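Local structure of putative immunoglobulin-blocking virulence protein (Mycoplasma mycoides subsp. capri, 7ADK) at residues E216-G221 / Y284-A289; V258-K263 / K268-L273; E304-K309 / N329-P334. The protein probably acts as a virulence factor that binds host immunoglobulins and blocks their function. All blocks are in the same frame, centred on the assembly; numbering follows the deposited sequence.

Interaction 1: residues E216-G221 / Y284-A289; sequences EEFNSG and YIWLIA
Phe218, late in helix 209-218, and Ala289, the residue just after helix 280-288, bring their CA atoms to 7.7 Å, the nearest approach of the two backbones. This is helix-to-helix packing in a part of the chain that is helix and loop, with no strand in the 62 residues between the segments. The side chains meet without any hydrogen bond across the contact. With CG anti to its carbonyl carbon (chi1 -85°), Phe218 extends its ring toward the other helix, and the methyl of Ala289 sits over one face, a CH-pi contact in which CB is 3.7 Å from the ring centroid. Trp286 approaches elsewhere: its CD1 lies in the plane of the Phe218 ring, 3.7 Å from CZ at the far edge. The phenyl and the five-membered ring of the indole are inclined at 32°, with centroids 5.8 Å apart. Ile227 of helix 227-235 touches both aromatic side chains, and Phe277 meets the Trp286 ring as well. Beyond Phe218 the chain turns, and Glu217 O receives two donors from Ser220: the backbone N at 3.0 Å and OG at 2.6 Å, the hydroxyl lying in the carbonyl plane.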
ATOM      1  N   GLU A 216      -8.876 -47.964  11.926  1.00 91.96           N
ATOM      2  CA  GLU A 216     -10.301 -48.269  11.743  1.00 91.96           C
ATOM      3  C   GLU A 216     -10.628 -48.837  10.354  1.00 91.96           C
ATOM      4  O   GLU A 216     -11.530 -49.660  10.232  1.00 91.96           O
ATOM      5  CB  GLU A 216     -11.135 -47.023  12.066  1.00 91.96           C
ATOM      6  CG  GLU A 216     -12.658 -47.239  12.089  1.00 91.96           C
ATOM      7  CD  GLU A 216     -13.401 -47.078  10.749  1.00 91.96           C
ATOM      8  OE1 GLU A 216     -12.841 -46.571   9.760  1.00 91.96           O
ATOM      9  OE2 GLU A 216     -14.592 -47.432  10.691  1.00 91.96           O
ATOM     10  N   GLU A 217      -9.866 -48.486   9.318  1.00 92.50           N
ATOM     11  CA  GLU A 217     -10.045 -49.032   7.971  1.00 92.50           C
ATOM     12  C   GLU A 217      -9.445 -50.443   7.840  1.00 92.50           C
ATOM     13  O   GLU A 217     -10.084 -51.325   7.274  1.00 92.50           O
ATOM     14  CB  GLU A 217      -9.483 -48.047   6.934  1.00 92.50           C
ATOM     15  CG  GLU A 217      -9.808 -48.382   5.475  1.00 92.50           C
ATOM     16  CD  GLU A 217     -11.236 -48.040   5.033  1.00 92.50           C
ATOM     17  OE1 GLU A 217     -12.160 -47.997   5.869  1.00 92.50           O
ATOM     18  OE2 GLU A 217     -11.452 -47.811   3.823  1.00 92.50           O
ATOM     19  N   PHE A 218      -8.275 -50.704   8.434  1.00 91.20           N
ATOM     20  CA  PHE A 218      -7.718 -52.059   8.546  1.00 91.20           C
ATOM     21  C   PHE A 218      -8.623 -52.997   9.357  1.00 91.20           C
ATOM     22  O   PHE A 218      -8.711 -54.184   9.051  1.00 91.20           O
ATOM     23  CB  PHE A 218      -6.333 -52.009   9.192  1.00 91.20           C
ATOM     24  CG  PHE A 218      -5.188 -51.738   8.248  1.00 91.20           C
ATOM     25  CD1 PHE A 218      -5.005 -50.463   7.692  1.00 91.20           C
ATOM     26  CD2 PHE A 218      -4.277 -52.759   7.943  1.00 91.20           C
ATOM     27  CE1 PHE A 218      -3.903 -50.199   6.868  1.00 91.20           C
ATOM     28  CE2 PHE A 218      -3.180 -52.500   7.113  1.00 91.20           C
ATOM     29  CZ  PHE A 218      -2.985 -51.216   6.588  1.00 91.20           C
ATOM     30  N   ASN A 219      -9.326 -52.475  10.363  1.00 93.12           N
ATOM     31  CA  ASN A 219     -10.357 -53.204  11.114  1.00 93.12           C
ATOM     32  C   ASN A 219     -11.662 -53.461  10.319  1.00 93.12           C
ATOM     33  O   ASN A 219     -12.525 -54.194  10.797  1.00 93.12           O
ATOM     34  CB  ASN A 219     -10.627 -52.505  12.462  1.00 93.12           C
ATOM     35  CG  ASN A 219      -9.530 -52.651  13.501  1.00 93.12           C
ATOM     36  OD1 ASN A 219      -8.505 -53.272  13.303  1.00 93.12           O
ATOM     37  ND2 ASN A 219      -9.723 -52.130  14.670  1.00 93.12           N
ATOM     38  N   SER A 220     -11.836 -52.921   9.111  1.00 96.07           N
ATOM     39  CA  SER A 220     -12.951 -53.273   8.225  1.00 96.07           C
ATOM     40  C   SER A 220     -12.725 -54.622   7.515  1.00 96.07           C
ATOM     41  O   SER A 220     -11.599 -55.110   7.395  1.00 96.07           O
ATOM     42  CB  SER A 220     -13.253 -52.136   7.245  1.00 96.07           C
ATOM     43  OG  SER A 220     -12.337 -52.100   6.177  1.00 96.07           O
ATOM     44  N   GLY A 221     -13.791 -55.252   7.032  1.00 99.63           N
ATOM     45  CA  GLY A 221     -13.740 -56.597   6.459  1.00 99.63           C
ATOM     46  C   GLY A 221     -13.112 -56.725   5.064  1.00 99.63           C
ATOM     47  O   GLY A 221     -12.950 -57.842   4.579  1.00 99.63           O
ATOM     48  N   TYR A 284       4.077 -46.956   2.654  1.00 89.68           N
ATOM     49  CA  TYR A 284       4.589 -46.689   4.000  1.00 89.68           C
ATOM     50  C   TYR A 284       3.462 -46.310   4.991  1.00 89.68           C
ATOM     51  O   TYR A 284       3.624 -46.475   6.195  1.00 89.68           O
ATOM     52  CB  TYR A 284       5.947 -45.964   3.878  1.00 89.68           C
ATOM     53  CG  TYR A 284       6.129 -44.469   3.700  1.00 89.68           C
ATOM     54  CD1 TYR A 284       5.749 -43.856   2.501  1.00 89.68           C
ATOM     55  CD2 TYR A 284       7.247 -43.910   4.345  1.00 89.68           C
ATOM     56  CE1 TYR A 284       6.280 -42.629   2.067  1.00 89.68           C
ATOM     57  CE2 TYR A 284       7.836 -42.713   3.911  1.00 89.68           C
ATOM     58  CZ  TYR A 284       7.333 -42.043   2.784  1.00 89.68           C
ATOM     59  OH  TYR A 284       7.892 -40.884   2.367  1.00 89.68           O
ATOM     60  N   ILE A 285       2.234 -46.076   4.492  1.00 84.49           N
ATOM     61  CA  ILE A 285       0.957 -46.227   5.228  1.00 84.49           C
ATOM     62  C   ILE A 285       0.796 -47.634   5.837  1.00 84.49           C
ATOM     63  O   ILE A 285       0.352 -47.793   6.975  1.00 84.49           O
ATOM     64  CB  ILE A 285      -0.248 -45.892   4.301  1.00 84.49           C
ATOM     65  CG1 ILE A 285      -0.351 -44.365   4.099  1.00 84.49           C
ATOM     66  CG2 ILE A 285      -1.596 -46.416   4.826  1.00 84.49           C
ATOM     67  CD1 ILE A 285      -1.378 -43.896   3.066  1.00 84.49           C
ATOM     68  N   TRP A 286       1.155 -48.685   5.101  1.00 86.63           N
ATOM     69  CA  TRP A 286       1.075 -50.063   5.573  1.00 86.63           C
ATOM     70  C   TRP A 286       2.149 -50.377   6.622  1.00 86.63           C
ATOM     71  O   TRP A 286       2.003 -51.351   7.359  1.00 86.63           O
ATOM     72  CB  TRP A 286       1.077 -51.020   4.367  1.00 86.63           C
ATOM     73  CG  TRP A 286       0.819 -52.468   4.636  1.00 86.63           C
ATOM     74  CD1 TRP A 286      -0.388 -53.060   4.749  1.00 86.63           C
ATOM     75  CD2 TRP A 286       1.789 -53.538   4.809  1.00 86.63           C
ATOM     76  NE1 TRP A 286      -0.225 -54.382   5.096  1.00 86.63           N
ATOM     77  CE2 TRP A 286       1.099 -54.719   5.192  1.00 86.63           C
ATOM     78  CE3 TRP A 286       3.184 -53.641   4.649  1.00 86.63           C
ATOM     79  CZ2 TRP A 286       1.767 -55.903   5.519  1.00 86.63           C
ATOM     80  CZ3 TRP A 286       3.854 -54.851   4.891  1.00 86.63           C
ATOM     81  CH2 TRP A 286       3.158 -55.968   5.370  1.00 86.63           C
ATOM     82  N   LEU A 287       3.211 -49.581   6.777  1.00 82.88           N
ATOM     83  CA  LEU A 287       4.130 -49.713   7.917  1.00 82.88           C
ATOM     84  C   LEU A 287       3.486 -49.165   9.193  1.00 82.88           C
ATOM     85  O   LEU A 287       3.272 -49.925  10.122  1.00 82.88           O
ATOM     86  CB  LEU A 287       5.511 -49.081   7.650  1.00 82.88           C
ATOM     87  CG  LEU A 287       6.554 -49.868   6.848  1.00 82.88           C
ATOM     88  CD1 LEU A 287       6.754 -51.267   7.390  1.00 82.88           C
ATOM     89  CD2 LEU A 287       6.242 -49.975   5.379  1.00 82.88           C
ATOM     90  N   ILE A 288       3.103 -47.894   9.234  1.00 80.91           N
ATOM     91  CA  ILE A 288       2.484 -47.267  10.412  1.00 80.91           C
ATOM     92  C   ILE A 288       1.230 -48.014  10.883  1.00 80.91           C
ATOM     93  O   ILE A 288       1.087 -48.252  12.078  1.00 80.91           O
ATOM     94  CB  ILE A 288       2.201 -45.764  10.172  1.00 80.91           C
ATOM     95  CG1 ILE A 288       1.231 -45.489   9.009  1.00 80.91           C
ATOM     96  CG2 ILE A 288       3.517 -45.035   9.937  1.00 80.91           C
ATOM     97  CD1 ILE A 288       1.011 -44.024   8.651  1.00 80.91           C
ATOM     98  N   ALA A 289       0.367 -48.485   9.978  1.00 83.36           N
ATOM     99  CA  ALA A 289      -0.816 -49.269  10.331  1.00 83.36           C
ATOM    100  C   ALA A 289      -0.525 -50.713  10.814  1.00 83.36           C
ATOM    101  O   ALA A 289      -1.461 -51.443  11.127  1.00 83.36           O
ATOM    102  CB  ALA A 289      -1.776 -49.242   9.152  1.00 83.36           C
TER

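Interaction 2: residues V258-K263 / K268-L273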
ATOM      1  N   VAL A 258      16.479 -51.601   9.206  1.00 99.78           N
ATOM      2  CA  VAL A 258      15.951 -51.684  10.580  1.00 99.78           C
ATOM      3  C   VAL A 258      14.446 -51.978  10.649  1.00 99.78           C
ATOM      4  O   VAL A 258      14.031 -52.715  11.542  1.00 99.78           O
ATOM      5  CB  VAL A 258      16.292 -50.413  11.381  1.00 99.78           C
ATOM      6  CG1 VAL A 258      15.803 -50.499  12.829  1.00 99.78           C
ATOM      7  CG2 VAL A 258      17.803 -50.176  11.456  1.00 99.78           C
ATOM      8  N   ILE A 259      13.625 -51.453   9.727  1.00 96.29           N
ATOM      9  CA  ILE A 259      12.149 -51.394   9.887  1.00 96.29           C
ATOM     10  C   ILE A 259      11.479 -52.733  10.218  1.00 96.29           C
ATOM     11  O   ILE A 259      10.499 -52.766  10.959  1.00 96.29           O
ATOM     12  CB  ILE A 259      11.489 -50.740   8.655  1.00 96.29           C
ATOM     13  CG1 ILE A 259       9.976 -50.500   8.802  1.00 96.29           C
ATOM     14  CG2 ILE A 259      11.688 -51.572   7.381  1.00 96.29           C
ATOM     15  CD1 ILE A 259       9.572 -49.554   9.897  1.00 96.29           C
ATOM     16  N   ASN A 260      12.018 -53.849   9.728  1.00 97.44           N
ATOM     17  CA  ASN A 260      11.388 -55.152   9.896  1.00 97.44           C
ATOM     18  C   ASN A 260      11.332 -55.615  11.361  1.00 97.44           C
ATOM     19  O   ASN A 260      10.421 -56.344  11.729  1.00 97.44           O
ATOM     20  CB  ASN A 260      12.102 -56.169   9.001  1.00 97.44           C
ATOM     21  CG  ASN A 260      11.277 -57.428   8.832  1.00 97.44           C
ATOM     22  OD1 ASN A 260      10.093 -57.383   8.559  1.00 97.44           O
ATOM     23  ND2 ASN A 260      11.862 -58.577   8.982  1.00 97.44           N
ATOM     24  N   PHE A 261      12.231 -55.161  12.234  1.00 96.22           N
ATOM     25  CA  PHE A 261      12.202 -55.530  13.655  1.00 96.22           C
ATOM     26  C   PHE A 261      11.095 -54.849  14.479  1.00 96.22           C
ATOM     27  O   PHE A 261      10.896 -55.204  15.638  1.00 96.22           O
ATOM     28  CB  PHE A 261      13.597 -55.324  14.252  1.00 96.22           C
ATOM     29  CG  PHE A 261      14.615 -56.309  13.724  1.00 96.22           C
ATOM     30  CD1 PHE A 261      14.512 -57.663  14.082  1.00 96.22           C
ATOM     31  CD2 PHE A 261      15.640 -55.897  12.856  1.00 96.22           C
ATOM     32  CE1 PHE A 261      15.434 -58.596  13.585  1.00 96.22           C
ATOM     33  CE2 PHE A 261      16.570 -56.827  12.368  1.00 96.22           C
ATOM     34  CZ  PHE A 261      16.467 -58.176  12.733  1.00 96.22           C
ATOM     35  N   LEU A 262      10.360 -53.892  13.898  1.00 91.09           N
ATOM     36  CA  LEU A 262       9.336 -53.066  14.562  1.00 91.09           C
ATOM     37  C   LEU A 262       8.026 -53.064  13.744  1.00 91.09           C
ATOM     38  O   LEU A 262       7.516 -52.016  13.362  1.00 91.09           O
ATOM     39  CB  LEU A 262       9.896 -51.649  14.865  1.00 91.09           C
ATOM     40  CG  LEU A 262      11.193 -51.590  15.707  1.00 91.09           C
ATOM     41  CD1 LEU A 262      12.450 -51.444  14.843  1.00 91.09           C
ATOM     42  CD2 LEU A 262      11.188 -50.390  16.647  1.00 91.09           C
ATOM     43  N   LYS A 263       7.530 -54.253  13.381  1.00 93.43           N
ATOM     44  CA  LYS A 263       6.505 -54.468  12.338  1.00 93.43           C
ATOM     45  C   LYS A 263       5.489 -55.585  12.672  1.00 93.43           C
ATOM     46  O   LYS A 263       4.814 -56.104  11.789  1.00 93.43           O
ATOM     47  CB  LYS A 263       7.271 -54.619  11.007  1.00 93.43           C
ATOM     48  CG  LYS A 263       6.504 -54.876   9.712  1.00 93.43           C
ATOM     49  CD  LYS A 263       5.296 -53.979   9.434  1.00 93.43           C
ATOM     50  CE  LYS A 263       4.858 -54.314   8.007  1.00 93.43           C
ATOM     51  NZ  LYS A 263       3.577 -53.734   7.612  1.00 93.43           N
ATOM     52  N   LYS A 268       6.026 -61.486   8.549  1.00102.68           N
ATOM     53  CA  LYS A 268       5.915 -62.572   7.565  1.00102.68           C
ATOM     54  C   LYS A 268       5.416 -62.068   6.208  1.00102.68           C
ATOM     55  O   LYS A 268       5.859 -62.549   5.174  1.00102.68           O
ATOM     56  CB  LYS A 268       5.043 -63.711   8.118  1.00102.68           C
ATOM     57  CG  LYS A 268       5.774 -64.513   9.205  1.00102.68           C
ATOM     58  CD  LYS A 268       5.097 -65.842   9.550  1.00102.68           C
ATOM     59  CE  LYS A 268       3.766 -65.711  10.292  1.00102.68           C
ATOM     60  NZ  LYS A 268       3.951 -65.448  11.736  1.00102.68           N
ATOM     61  N   GLU A 269       4.484 -61.116   6.181  1.00102.08           N
ATOM     62  CA  GLU A 269       3.927 -60.574   4.929  1.00102.08           C
ATOM     63  C   GLU A 269       4.857 -59.563   4.235  1.00102.08           C
ATOM     64  O   GLU A 269       4.916 -59.526   3.009  1.00102.08           O
ATOM     65  CB  GLU A 269       2.559 -59.925   5.196  1.00102.08           C
ATOM     66  CG  GLU A 269       1.452 -60.940   5.513  1.00102.08           C
ATOM     67  CD  GLU A 269       0.053 -60.319   5.427  1.00102.08           C
ATOM     68  OE1 GLU A 269      -0.188 -59.254   6.029  1.00102.08           O
ATOM     69  OE2 GLU A 269      -0.836 -60.896   4.773  1.00102.08           O
ATOM     70  N   TYR A 270       5.593 -58.751   4.996  1.00 98.29           N
ATOM     71  CA  TYR A 270       6.389 -57.626   4.503  1.00 98.29           C
ATOM     72  C   TYR A 270       7.390 -57.958   3.382  1.00 98.29           C
ATOM     73  O   TYR A 270       7.331 -57.282   2.354  1.00 98.29           O
ATOM     74  CB  TYR A 270       7.059 -56.919   5.690  1.00 98.29           C
ATOM     75  CG  TYR A 270       8.147 -55.927   5.312  1.00 98.29           C
ATOM     76  CD1 TYR A 270       7.848 -54.591   4.990  1.00 98.29           C
ATOM     77  CD2 TYR A 270       9.484 -56.357   5.266  1.00 98.29           C
ATOM     78  CE1 TYR A 270       8.870 -53.702   4.615  1.00 98.29           C
ATOM     79  CE2 TYR A 270      10.507 -55.480   4.884  1.00 98.29           C
ATOM     80  CZ  TYR A 270      10.205 -54.147   4.557  1.00 98.29           C
ATOM     81  OH  TYR A 270      11.193 -53.296   4.203  1.00 98.29           O
ATOM     82  N   PRO A 271       8.270 -58.971   3.501  1.00100.24           N
ATOM     83  CA  PRO A 271       9.337 -59.201   2.528  1.00100.24           C
ATOM     84  C   PRO A 271       8.834 -59.616   1.138  1.00100.24           C
ATOM     85  O   PRO A 271       9.508 -59.349   0.138  1.00100.24           O
ATOM     86  CB  PRO A 271      10.249 -60.253   3.157  1.00100.24           C
ATOM     87  CG  PRO A 271       9.370 -60.974   4.161  1.00100.24           C
ATOM     88  CD  PRO A 271       8.414 -59.888   4.618  1.00100.24           C
ATOM     89  N   LYS A 272       7.639 -60.215   1.057  1.00101.72           N
ATOM     90  CA  LYS A 272       6.961 -60.503  -0.214  1.00101.72           C
ATOM     91  C   LYS A 272       6.174 -59.287  -0.684  1.00101.72           C
ATOM     92  O   LYS A 272       6.389 -58.797  -1.792  1.00101.72           O
ATOM     93  CB  LYS A 272       6.074 -61.754  -0.080  1.00101.72           C
ATOM     94  CG  LYS A 272       6.840 -63.038   0.283  1.00101.72           C
ATOM     95  CD  LYS A 272       7.942 -63.414  -0.710  1.00101.72           C
ATOM     96  CE  LYS A 272       8.556 -64.784  -0.426  1.00101.72           C
ATOM     97  NZ  LYS A 272       9.312 -64.826   0.837  1.00101.72           N
ATOM     98  N   LEU A 273       5.294 -58.769   0.181  1.00104.49           N
ATOM     99  CA  LEU A 273       4.328 -57.716  -0.146  1.00104.49           C
ATOM    100  C   LEU A 273       4.995 -56.385  -0.525  1.00104.49           C
ATOM    101  O   LEU A 273       4.420 -55.644  -1.312  1.00104.49           O
ATOM    102  CB  LEU A 273       3.353 -57.558   1.038  1.00104.49           C
ATOM    103  CG  LEU A 273       2.087 -56.736   0.736  1.00104.49           C
ATOM    104  CD1 LEU A 273       1.027 -57.540  -0.003  1.00104.49           C
ATOM    105  CD2 LEU A 273       1.464 -56.269   2.037  1.00104.49           C
TER
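Tyr270 carries the contact of Lys268-Leu273 with Val258-Lys263, and its CA lies 7.8 Å from that of Asn260. Just ahead of it, Glu269 sets its side chain against Trp286 of helix 280-288. Tyr270 itself has CG anti to the backbone N (chi1 167°), which sends the ring across to the other segment, and three side chains meet it at successive points along its length. At the root, the bent chain of Lys263 crosses at about a right angle and brings CE to 4.1 Å from Tyr270 CB. Further out, Asn260 OD1 lies 3.5 Å from Tyr270 CD2, the amide plane turned 25° from the ring. At the end, the CG2 branch of Ile259 is 3.6 Å from Tyr270 OH. This is a loop with a short 3-10 turn, residues 259-261, folding back on the brief helix 270-273 that follows it. Lys263 continues past Tyr270 to a cation-pi contact with Trp286. One turn into the helix, the backbone N of Leu273 bonds to Glu269 O (3.0 Å), while the Leu273 side chain packs on Trp286.

Interaction 3: residues E304-K309 / N329-P334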
ATOM      1  N   GLU A 304      16.691 -37.877  26.749  1.00 94.59           N
ATOM      2  CA  GLU A 304      17.053 -38.279  28.110  1.00 94.59           C
ATOM      3  C   GLU A 304      17.708 -37.146  28.931  1.00 94.59           C
ATOM      4  O   GLU A 304      17.467 -37.036  30.130  1.00 94.59           O
ATOM      5  CB  GLU A 304      17.946 -39.520  28.032  1.00 94.59           C
ATOM      6  CG  GLU A 304      18.232 -40.162  29.379  1.00 94.59           C
ATOM      7  CD  GLU A 304      18.939 -41.507  29.228  1.00 94.59           C
ATOM      8  OE1 GLU A 304      18.427 -42.526  29.748  1.00 94.59           O
ATOM      9  OE2 GLU A 304      20.016 -41.559  28.599  1.00 94.59           O
ATOM     10  N   LYS A 305      18.484 -36.252  28.310  1.00 93.49           N
ATOM     11  CA  LYS A 305      19.086 -35.106  29.016  1.00 93.49           C
ATOM     12  C   LYS A 305      18.079 -34.012  29.370  1.00 93.49           C
ATOM     13  O   LYS A 305      18.133 -33.462  30.461  1.00 93.49           O
ATOM     14  CB  LYS A 305      20.351 -34.595  28.292  1.00 93.49           C
ATOM     15  CG  LYS A 305      20.193 -33.408  27.333  1.00 93.49           C
ATOM     16  CD  LYS A 305      21.448 -33.200  26.492  1.00 93.49           C
ATOM     17  CE  LYS A 305      21.341 -32.068  25.481  1.00 93.49           C
ATOM     18  NZ  LYS A 305      21.405 -30.745  26.083  1.00 93.49           N
ATOM     19  N   TYR A 306      17.067 -33.763  28.545  1.00 88.16           N
ATOM     20  CA  TYR A 306      15.951 -32.888  28.928  1.00 88.16           C
ATOM     21  C   TYR A 306      15.132 -33.453  30.101  1.00 88.16           C
ATOM     22  O   TYR A 306      14.704 -32.708  30.980  1.00 88.16           O
ATOM     23  CB  TYR A 306      15.073 -32.598  27.719  1.00 88.16           C
ATOM     24  CG  TYR A 306      15.651 -31.584  26.758  1.00 88.16           C
ATOM     25  CD1 TYR A 306      16.626 -31.959  25.829  1.00 88.16           C
ATOM     26  CD2 TYR A 306      15.190 -30.259  26.773  1.00 88.16           C
ATOM     27  CE1 TYR A 306      17.122 -31.029  24.906  1.00 88.16           C
ATOM     28  CE2 TYR A 306      15.680 -29.328  25.850  1.00 88.16           C
ATOM     29  CZ  TYR A 306      16.639 -29.714  24.905  1.00 88.16           C
ATOM     30  OH  TYR A 306      17.086 -28.815  24.007  1.00 88.16           O
ATOM     31  N   LEU A 307      14.988 -34.774  30.186  1.00 89.26           N
ATOM     32  CA  LEU A 307      14.393 -35.445  31.335  1.00 89.26           C
ATOM     33  C   LEU A 307      15.232 -35.287  32.620  1.00 89.26           C
ATOM     34  O   LEU A 307      14.644 -35.085  33.678  1.00 89.26           O
ATOM     35  CB  LEU A 307      14.128 -36.908  30.948  1.00 89.26           C
ATOM     36  CG  LEU A 307      13.441 -37.770  32.014  1.00 89.26           C
ATOM     37  CD1 LEU A 307      12.073 -37.217  32.387  1.00 89.26           C
ATOM     38  CD2 LEU A 307      13.242 -39.184  31.476  1.00 89.26           C
ATOM     39  N   GLU A 308      16.573 -35.289  32.548  1.00 93.50           N
ATOM     40  CA  GLU A 308      17.452 -34.912  33.675  1.00 93.50           C
ATOM     41  C   GLU A 308      17.303 -33.439  34.114  1.00 93.50           C
ATOM     42  O   GLU A 308      17.418 -33.146  35.301  1.00 93.50           O
ATOM     43  CB  GLU A 308      18.922 -35.203  33.344  1.00 93.50           C
ATOM     44  CG  GLU A 308      19.256 -36.693  33.281  1.00 93.50           C
ATOM     45  CD  GLU A 308      20.679 -36.997  32.804  1.00 93.50           C
ATOM     46  OE1 GLU A 308      21.337 -36.154  32.165  1.00 93.50           O
ATOM     47  OE2 GLU A 308      21.178 -38.105  33.077  1.00 93.50           O
ATOM     48  N   LYS A 309      16.983 -32.513  33.200  1.00 92.61           N
ATOM     49  CA  LYS A 309      16.556 -31.132  33.517  1.00 92.61           C
ATOM     50  C   LYS A 309      15.104 -31.041  34.016  1.00 92.61           C
ATOM     51  O   LYS A 309      14.664 -29.970  34.417  1.00 92.61           O
ATOM     52  CB  LYS A 309      16.780 -30.217  32.303  1.00 92.61           C
ATOM     53  CG  LYS A 309      18.258 -29.925  32.028  1.00 92.61           C
ATOM     54  CD  LYS A 309      18.512 -29.203  30.707  1.00 92.61           C
ATOM     55  CE  LYS A 309      17.851 -27.847  30.622  1.00 92.61           C
ATOM     56  NZ  LYS A 309      18.183 -27.127  29.398  1.00 92.61           N
ATOM     57  N   ASN A 329      10.890 -33.081  19.363  1.00 79.11           N
ATOM     58  CA  ASN A 329      11.187 -31.678  19.080  1.00 79.11           C
ATOM     59  C   ASN A 329      10.460 -30.735  20.066  1.00 79.11           C
ATOM     60  O   ASN A 329      10.081 -29.627  19.706  1.00 79.11           O
ATOM     61  CB  ASN A 329      10.945 -31.401  17.582  1.00 79.11           C
ATOM     62  CG  ASN A 329       9.530 -31.657  17.086  1.00 79.11           C
ATOM     63  OD1 ASN A 329       8.540 -31.483  17.773  1.00 79.11           O
ATOM     64  ND2 ASN A 329       9.383 -32.068  15.847  1.00 79.11           N
ATOM     65  N   GLY A 330      10.212 -31.187  21.299  1.00 78.11           N
ATOM     66  CA  GLY A 330       9.433 -30.450  22.296  1.00 78.11           C
ATOM     67  C   GLY A 330       9.290 -31.171  23.634  1.00 78.11           C
ATOM     68  O   GLY A 330       8.996 -32.367  23.681  1.00 78.11           O
ATOM     69  N   TRP A 331       9.533 -30.442  24.728  1.00 79.79           N
ATOM     70  CA  TRP A 331       9.556 -30.928  26.117  1.00 79.79           C
ATOM     71  C   TRP A 331       8.877 -29.925  27.056  1.00 79.79           C
ATOM     72  O   TRP A 331       9.067 -28.720  26.926  1.00 79.79           O
ATOM     73  CB  TRP A 331      10.986 -31.218  26.609  1.00 79.79           C
ATOM     74  CG  TRP A 331      11.875 -32.012  25.710  1.00 79.79           C
ATOM     75  CD1 TRP A 331      12.074 -33.343  25.782  1.00 79.79           C
ATOM     76  CD2 TRP A 331      12.669 -31.553  24.575  1.00 79.79           C
ATOM     77  NE1 TRP A 331      12.916 -33.738  24.769  1.00 79.79           N
ATOM     78  CE2 TRP A 331      13.309 -32.678  23.993  1.00 79.79           C
ATOM     79  CE3 TRP A 331      12.892 -30.303  23.955  1.00 79.79           C
ATOM     80  CZ2 TRP A 331      14.118 -32.580  22.861  1.00 79.79           C
ATOM     81  CZ3 TRP A 331      13.702 -30.197  22.813  1.00 79.79           C
ATOM     82  CH2 TRP A 331      14.318 -31.330  22.267  1.00 79.79           C
ATOM     83  N   GLY A 332       8.091 -30.414  28.010  1.00 82.93           N
ATOM     84  CA  GLY A 332       7.309 -29.587  28.923  1.00 82.93           C
ATOM     85  C   GLY A 332       7.581 -29.883  30.395  1.00 82.93           C
ATOM     86  O   GLY A 332       7.834 -31.034  30.752  1.00 82.93           O
ATOM     87  N   PRO A 333       7.527 -28.884  31.281  1.00 83.29           N
ATOM     88  CA  PRO A 333       7.578 -29.098  32.719  1.00 83.29           C
ATOM     89  C   PRO A 333       6.223 -29.604  33.257  1.00 83.29           C
ATOM     90  O   PRO A 333       5.189 -29.476  32.587  1.00 83.29           O
ATOM     91  CB  PRO A 333       7.933 -27.728  33.281  1.00 83.29           C
ATOM     92  CG  PRO A 333       7.254 -26.767  32.319  1.00 83.29           C
ATOM     93  CD  PRO A 333       7.368 -27.475  30.982  1.00 83.29           C
ATOM     94  N   PRO A 334       6.169 -30.146  34.483  1.00 86.75           N
ATOM     95  CA  PRO A 334       4.912 -30.266  35.213  1.00 86.75           C
ATOM     96  C   PRO A 334       4.307 -28.876  35.451  1.00 86.75           C
ATOM     97  O   PRO A 334       5.041 -27.899  35.587  1.00 86.75           O
ATOM     98  CB  PRO A 334       5.250 -30.970  36.529  1.00 86.75           C
ATOM     99  CG  PRO A 334       6.694 -31.438  36.366  1.00 86.75           C
ATOM    100  CD  PRO A 334       7.285 -30.509  35.329  1.00 86.75           C
TER
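Helix 301-308 packs here against the central strand of a small three-stranded antiparallel sheet, and the join is one aromatic pair, Tyr306 from the helix and Trp331 from strand 326-332. Their CA atoms are 7.3 Å apart, the closest pair between the two backbones. The Tyr306 ring lies flat on the six-membered ring of the indole, a face-to-face stack with centroids 3.7 Å apart and planes only 8° from parallel. The overlap runs the length of the tyrosine. Its CB sits over the five-membered ring, 3.7 Å from that centroid and 13° off the normal, a CH-pi contact; CE2 faces Trp331 CE3 at 3.5 Å; and OH reaches CZ3 at 3.8 Å. One side of the indole is thus used from the pyrrole edge to the far end of the benzo ring. In Tyr306, CG anti to the carbonyl carbon (chi1 -77°) carries the ring toward the strand. The two flat groups meet face on, while the side chains themselves cross at about a right angle.

A hydrogen bond between Trp331 NE1 and the OG of Ser303, about one helical turn before Tyr306, satisfies the polar atom of the indole and probably limits its rotation. Backbone bonds of Gly330 with Ser314 and of Gly332 with Thr312 tie the strand to its neighbour before and after Trp331 in sequence. Next to Tyr306, Leu307 packs on Leu184 and Val188 of helix 182-194. No hydrogen bond joins the two segments directly. Both rings remain partly exposed, and what the contact amounts to is alpha/beta packing made through an aromatic stack, with a helix set on the middle strand of a small antiparallel sheet.

Interactions 1 and 2 belong to one helical cluster: their centres are 15 Å apart, and helix 280-288 supplies one segment of interaction 1 and packs against both segments of interaction 2, with Trp286 meeting Phe218 in the first and taking Lys263 and Leu273 of the second. Leu287, on the same helix, also packs on Ile259 and Lys263. Both are partly buried, and each mixes buried residues with partly exposed ones. Interaction 3 stands apart, about 15 Å and 17 Å from the other two by nearest atoms, and is a surface contact on the small three-stranded antiparallel sheet. None has a hydrogen bond across its segments, yet only 304-309 with 329-334 makes a true ring stack; interaction 1 is oblique aromatic and methyl packing, interaction 2 mixed.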